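Ionotropic glutamate receptor bacterial homologue (Nostoc punctiforme, PDB 2PYY) binds L-glutamate in the cleft of its periplasmic-binding-protein-like ligand-binding core and probably gates an ion channel in response, as in related glutamate receptors. Local coordinates at residues Pro138-Glu141 / Glu142-Ala146; Ser24-Ser27 / Ile28-Arg32. One frame throughout, in Å; residues are numbered along the deposited sequence.

Contact 1 of 2, residues Pro138-Glu141 / Glu142-Ala146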
loop_
_atom_site.group_PDB
_atom_site.type_symbol
_atom_site.label_atom_id
_atom_site.label_comp_id
_atom_site.label_asym_id
_atom_site.label_seq_id
_atom_site.Cartn_x
_atom_site.Cartn_y
_atom_site.Cartn_z
ATOM N N PRO B 138 -17.624 -8.610 0.187
ATOM C CA PRO B 138 -16.898 -9.651 -0.539
ATOM C C PRO B 138 -16.955 -9.520 -2.051
ATOM O O PRO B 138 -16.211 -10.185 -2.765
ATOM C CB PRO B 138 -17.570 -10.928 -0.048
ATOM C CG PRO B 138 -19.016 -10.496 0.029
ATOM C CD PRO B 138 -18.900 -9.130 0.714
ATOM N N LYS B 139 -17.828 -8.646 -2.540
ATOM C CA LYS B 139 -18.009 -8.440 -3.986
ATOM C C LYS B 139 -18.019 -6.954 -4.319
ATOM O O LYS B 139 -18.770 -6.181 -3.719
ATOM C CB LYS B 139 -19.348 -9.052 -4.430
ATOM C CG LYS B 139 -19.322 -10.491 -4.902
ATOM C CD LYS B 139 -19.099 -10.548 -6.413
ATOM C CE LYS B 139 -19.344 -11.943 -7.010
ATOM N NZ LYS B 139 -19.226 -11.926 -8.518
ATOM N N ILE B 140 -17.202 -6.555 -5.284
ATOM C CA ILE B 140 -17.136 -5.150 -5.673
ATOM C C ILE B 140 -18.529 -4.579 -5.973
ATOM O O ILE B 140 -18.858 -3.464 -5.571
ATOM C CB ILE B 140 -16.264 -4.950 -6.924
ATOM C CG1 ILE B 140 -16.521 -3.552 -7.506
ATOM C CG2 ILE B 140 -16.550 -6.053 -7.941
ATOM C CD1 ILE B 140 -15.723 -3.245 -8.725
ATOM N N GLU B 141 -19.349 -5.361 -6.662
ATOM C CA GLU B 141 -20.683 -4.910 -7.011
ATOM C C GLU B 141 -21.513 -4.595 -5.762
ATOM O O GLU B 141 -22.359 -3.697 -5.774
ATOM C CB GLU B 141 -21.385 -5.971 -7.854
ATOM C CG GLU B 141 -22.554 -5.435 -8.639
ATOM C CD GLU B 141 -22.135 -4.499 -9.759
ATOM O OE1 GLU B 141 -23.020 -3.823 -10.313
ATOM O OE2 GLU B 141 -20.929 -4.445 -10.089
ATOM N N GLU B 142 -21.263 -5.322 -4.680
ATOM C CA GLU B 142 -22.012 -5.105 -3.450
ATOM C C GLU B 142 -21.669 -3.779 -2.790
ATOM O O GLU B 142 -22.460 -3.242 -2.014
ATOM C CB GLU B 142 -21.779 -6.259 -2.472
ATOM C CG GLU B 142 -22.125 -7.614 -3.071
ATOM C CD GLU B 142 -21.839 -8.768 -2.119
ATOM O OE1 GLU B 142 -20.747 -8.774 -1.524
ATOM O OE2 GLU B 142 -22.698 -9.664 -1.977
ATOM N N ALA B 143 -20.496 -3.240 -3.096
ATOM C CA ALA B 143 -20.103 -1.962 -2.525
ATOM C C ALA B 143 -20.958 -0.879 -3.174
ATOM O O ALA B 143 -21.461 0.014 -2.493
ATOM C CB ALA B 143 -18.619 -1.698 -2.777
ATOM N N TYR B 144 -21.121 -0.955 -4.491
ATOM C CA TYR B 144 -21.943 0.022 -5.215
ATOM C C TYR B 144 -23.382 -0.038 -4.717
ATOM O O TYR B 144 -24.041 0.996 -4.581
ATOM C CB TYR B 144 -21.901 -0.272 -6.716
ATOM C CG TYR B 144 -20.506 -0.236 -7.296
ATOM C CD1 TYR B 144 -20.198 -0.928 -8.462
ATOM C CD2 TYR B 144 -19.490 0.472 -6.664
ATOM C CE1 TYR B 144 -18.905 -0.921 -8.984
ATOM C CE2 TYR B 144 -18.200 0.489 -7.176
ATOM C CZ TYR B 144 -17.912 -0.211 -8.329
ATOM O OH TYR B 144 -16.622 -0.222 -8.811
ATOM N N LYS B 145 -23.865 -1.251 -4.458
ATOM C CA LYS B 145 -25.226 -1.440 -3.958
ATOM C C LYS B 145 -25.382 -0.761 -2.604
ATOM O O LYS B 145 -26.315 0.004 -2.386
ATOM C CB LYS B 145 -25.542 -2.928 -3.797
ATOM C CG LYS B 145 -26.357 -3.536 -4.919
ATOM C CD LYS B 145 -25.478 -4.143 -6.000
ATOM C CE LYS B 145 -26.304 -5.034 -6.914
ATOM N NZ LYS B 145 -25.469 -5.787 -7.883
ATOM N N ALA B 146 -24.461 -1.064 -1.698
ATOM C CA ALA B 146 -24.481 -0.498 -0.358
ATOM C C ALA B 146 -24.628 1.017 -0.412
ATOM O O ALA B 146 -25.242 1.617 0.469
ATOM C CB ALA B 146 -23.209 -0.877 0.388
#
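Lys139 and Glu142 open this first turn of helix 140-148 with a backbone bond, Glu142 N to Lys139 O at 2.8 Å. The same carbonyl receives a weak second bond from Ala143 N, whose stronger partner is Ile140 O at 3.0 Å. Both of the shorter bonds link residues three apart; Lys145 N to Glu141 O at 3.2 Å is a firmer four-residue bond. Across the next turn, Glu141 OE1 and Lys145 NZ form only a long salt bridge of 4.0 Å.

Ile140 leans against Tyr144, its CG1 3.7 Å from CZ and its CD1 beside the hydroxyl; CG1 stands anti to the backbone N (chi1 165°), which slants the branch across the phenol end of the ring. Ile140 O lies over the centre of one ring face. From outside these segments Tyr165 stacks on the ring, and Val161 and Leu162 of helix 159-166 touch it. With an alanine at Tyr144, Ile140 CD1 and Tyr165 would probably lose the ring they pack on, opening a gap toward that helix. The chemistry is uneven: backbone bonds secure the turn, whereas the buried Tyr144 OH has no polar partner in the model, so the phenol appears to be held by packing.

Contact 2 of 2, residues Ser24-Ser27 / Ile28-Arg32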
loop_
_atom_site.group_PDB
_atom_site.type_symbol
_atom_site.label_atom_id
_atom_site.label_comp_id
_atom_site.label_asym_id
_atom_site.label_seq_id
_atom_site.Cartn_x
_atom_site.Cartn_y
_atom_site.Cartn_z
ATOM N N SER B 24 -11.153 -10.151 -20.843
ATOM C CA SER B 24 -10.611 -9.028 -21.596
ATOM C C SER B 24 -10.273 -7.878 -20.649
ATOM O O SER B 24 -10.462 -7.984 -19.432
ATOM C CB SER B 24 -11.629 -8.546 -22.638
ATOM O OG SER B 24 -11.052 -7.513 -23.433
ATOM N N GLY B 25 -9.790 -6.778 -21.215
ATOM C CA GLY B 25 -9.453 -5.639 -20.389
ATOM C C GLY B 25 -8.017 -5.220 -20.581
ATOM O O GLY B 25 -7.225 -5.905 -21.236
ATOM N N PHE B 26 -7.669 -4.088 -19.987
ATOM C CA PHE B 26 -6.316 -3.583 -20.117
ATOM C C PHE B 26 -5.243 -4.551 -19.613
ATOM O O PHE B 26 -4.272 -4.822 -20.310
ATOM C CB PHE B 26 -6.179 -2.249 -19.391
ATOM C CG PHE B 26 -4.783 -1.713 -19.384
ATOM C CD1 PHE B 26 -4.272 -1.043 -20.494
ATOM C CD2 PHE B 26 -3.986 -1.860 -18.254
ATOM C CE1 PHE B 26 -2.976 -0.520 -20.468
ATOM C CE2 PHE B 26 -2.699 -1.345 -18.211
ATOM C CZ PHE B 26 -2.190 -0.670 -19.322
ATOM N N SER B 27 -5.402 -5.073 -18.400
ATOM C CA SER B 27 -4.387 -5.989 -17.892
ATOM C C SER B 27 -4.330 -7.290 -18.673
ATOM O O SER B 27 -3.246 -7.847 -18.866
ATOM C CB SER B 27 -4.605 -6.293 -16.414
ATOM O OG SER B 27 -4.635 -5.084 -15.669
ATOM N N ILE B 28 -5.489 -7.788 -19.094
ATOM C CA ILE B 28 -5.527 -9.005 -19.898
ATOM C C ILE B 28 -4.695 -8.778 -21.180
ATOM O O ILE B 28 -3.862 -9.611 -21.550
ATOM C CB ILE B 28 -7.008 -9.396 -20.270
ATOM C CG1 ILE B 28 -7.785 -9.747 -18.996
ATOM C CG2 ILE B 28 -7.034 -10.638 -21.176
ATOM C CD1 ILE B 28 -7.148 -10.874 -18.183
ATOM N N ASP B 29 -4.906 -7.650 -21.858
ATOM C CA ASP B 29 -4.141 -7.359 -23.087
ATOM C C ASP B 29 -2.658 -7.122 -22.823
ATOM O O ASP B 29 -1.793 -7.560 -23.586
ATOM C CB ASP B 29 -4.700 -6.130 -23.819
ATOM C CG ASP B 29 -6.091 -6.367 -24.375
ATOM O OD1 ASP B 29 -6.482 -7.545 -24.509
ATOM O OD2 ASP B 29 -6.781 -5.380 -24.690
ATOM N N LEU B 30 -2.358 -6.413 -21.739
ATOM C CA LEU B 30 -0.963 -6.144 -21.407
ATOM C C LEU B 30 -0.223 -7.447 -21.094
ATOM O O LEU B 30 0.873 -7.679 -21.601
ATOM C CB LEU B 30 -0.860 -5.184 -20.217
ATOM C CG LEU B 30 0.559 -4.770 -19.835
ATOM C CD1 LEU B 30 1.182 -4.016 -20.989
ATOM C CD2 LEU B 30 0.529 -3.904 -18.586
ATOM N N TRP B 31 -0.803 -8.300 -20.258
ATOM C CA TRP B 31 -0.127 -9.549 -19.944
ATOM C C TRP B 31 0.081 -10.415 -21.203
ATOM O O TRP B 31 1.145 -10.994 -21.394
ATOM C CB TRP B 31 -0.906 -10.340 -18.895
ATOM C CG TRP B 31 -0.330 -11.698 -18.708
ATOM C CD1 TRP B 31 -0.888 -12.885 -19.089
ATOM C CD2 TRP B 31 0.976 -12.005 -18.213
ATOM N NE1 TRP B 31 -0.007 -13.912 -18.868
ATOM C CE2 TRP B 31 1.141 -13.400 -18.323
ATOM C CE3 TRP B 31 2.022 -11.238 -17.676
ATOM C CZ2 TRP B 31 2.314 -14.046 -17.938
ATOM C CZ3 TRP B 31 3.196 -11.888 -17.290
ATOM C CH2 TRP B 31 3.322 -13.280 -17.418
ATOM N N ARG B 32 -0.939 -10.505 -22.048
ATOM C CA ARG B 32 -0.834 -11.296 -23.271
ATOM C C ARG B 32 0.351 -10.833 -24.120
ATOM O O ARG B 32 1.087 -11.655 -24.648
ATOM C CB ARG B 32 -2.123 -11.187 -24.083
ATOM C CG ARG B 32 -2.121 -11.974 -25.389
ATOM C CD ARG B 32 -3.268 -11.553 -26.302
ATOM N NE ARG B 32 -4.584 -11.881 -25.736
ATOM C CZ ARG B 32 -5.546 -10.987 -25.523
ATOM N NH1 ARG B 32 -5.336 -9.711 -25.826
ATOM N NH2 ARG B 32 -6.715 -11.373 -25.025
HETATM O O HOH W 1 -8.969 -7.823 -24.770
#
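Gly25 O accepts a nearly straight hydrogen bond from Asp29 N at 3.0 Å, and the helical ladder continues through Phe26 O to Leu30 N and Ser27 O to Trp31 N. This is the N-terminal start of helix 26-38 in a periplasmic-binding-protein fold, with Gly25 at the N-cap. The backbone angles of Gly25 (phi 124°, psi 172°) would force a CB against the preceding carbonyl O, which accounts for glycine here.

Phe26 and Leu30, one turn apart, run side by side in the same direction and meet at CE2 and CD2, 4.1 Å apart. Both have CG anti to the backbone N (chi1 175° for Phe26), which lays them along the same flank, where Leu216 of helix 212-220 touches both and Phe86 meets the Phe26 ring edge-to-face. Ile28 folds back over the cap, its CG1 coming to 3.2 Å from Ser24 O. Ser27 OG hydrogen-bonds Ala67 O, while Trp31 NE1 is taken by Ser42.

The polar side belongs to Asp29. Its OD2 is held by Lys219 and Trp220, a grip likely to favour the charged carboxylate, and Arg32 NH1 forms a salt bridge with Asp29 OD1 at 2.8 Å, approaching from above the carboxylate plane. A water that donates to Asp29 OD1 at 2.5 Å lies equally close to Ser24 OG.

Contacts 1 and 2 are two helix starts in one chain, and show how a first turn can be fixed by different means: packing round an aromatic in one, a glycine N-cap and a charged network in the other. Their centres are 24 Å apart, their nearest atoms about 13 Å. Helix 140-148 packs on strands 114-118 and 133-137 of the mixed sheet, helix 26-38 on strand 64-66 of the parallel one. Bound glutamate lies about 6 Å from the Ile140 side chain and about 10 Å from that of Ser27. Neither side chain lines the pocket, but each is one step from it: Ile140 touches the pocket residue Thr118, and Ala67, partner of Ser27, precedes Ala68 of the pocket.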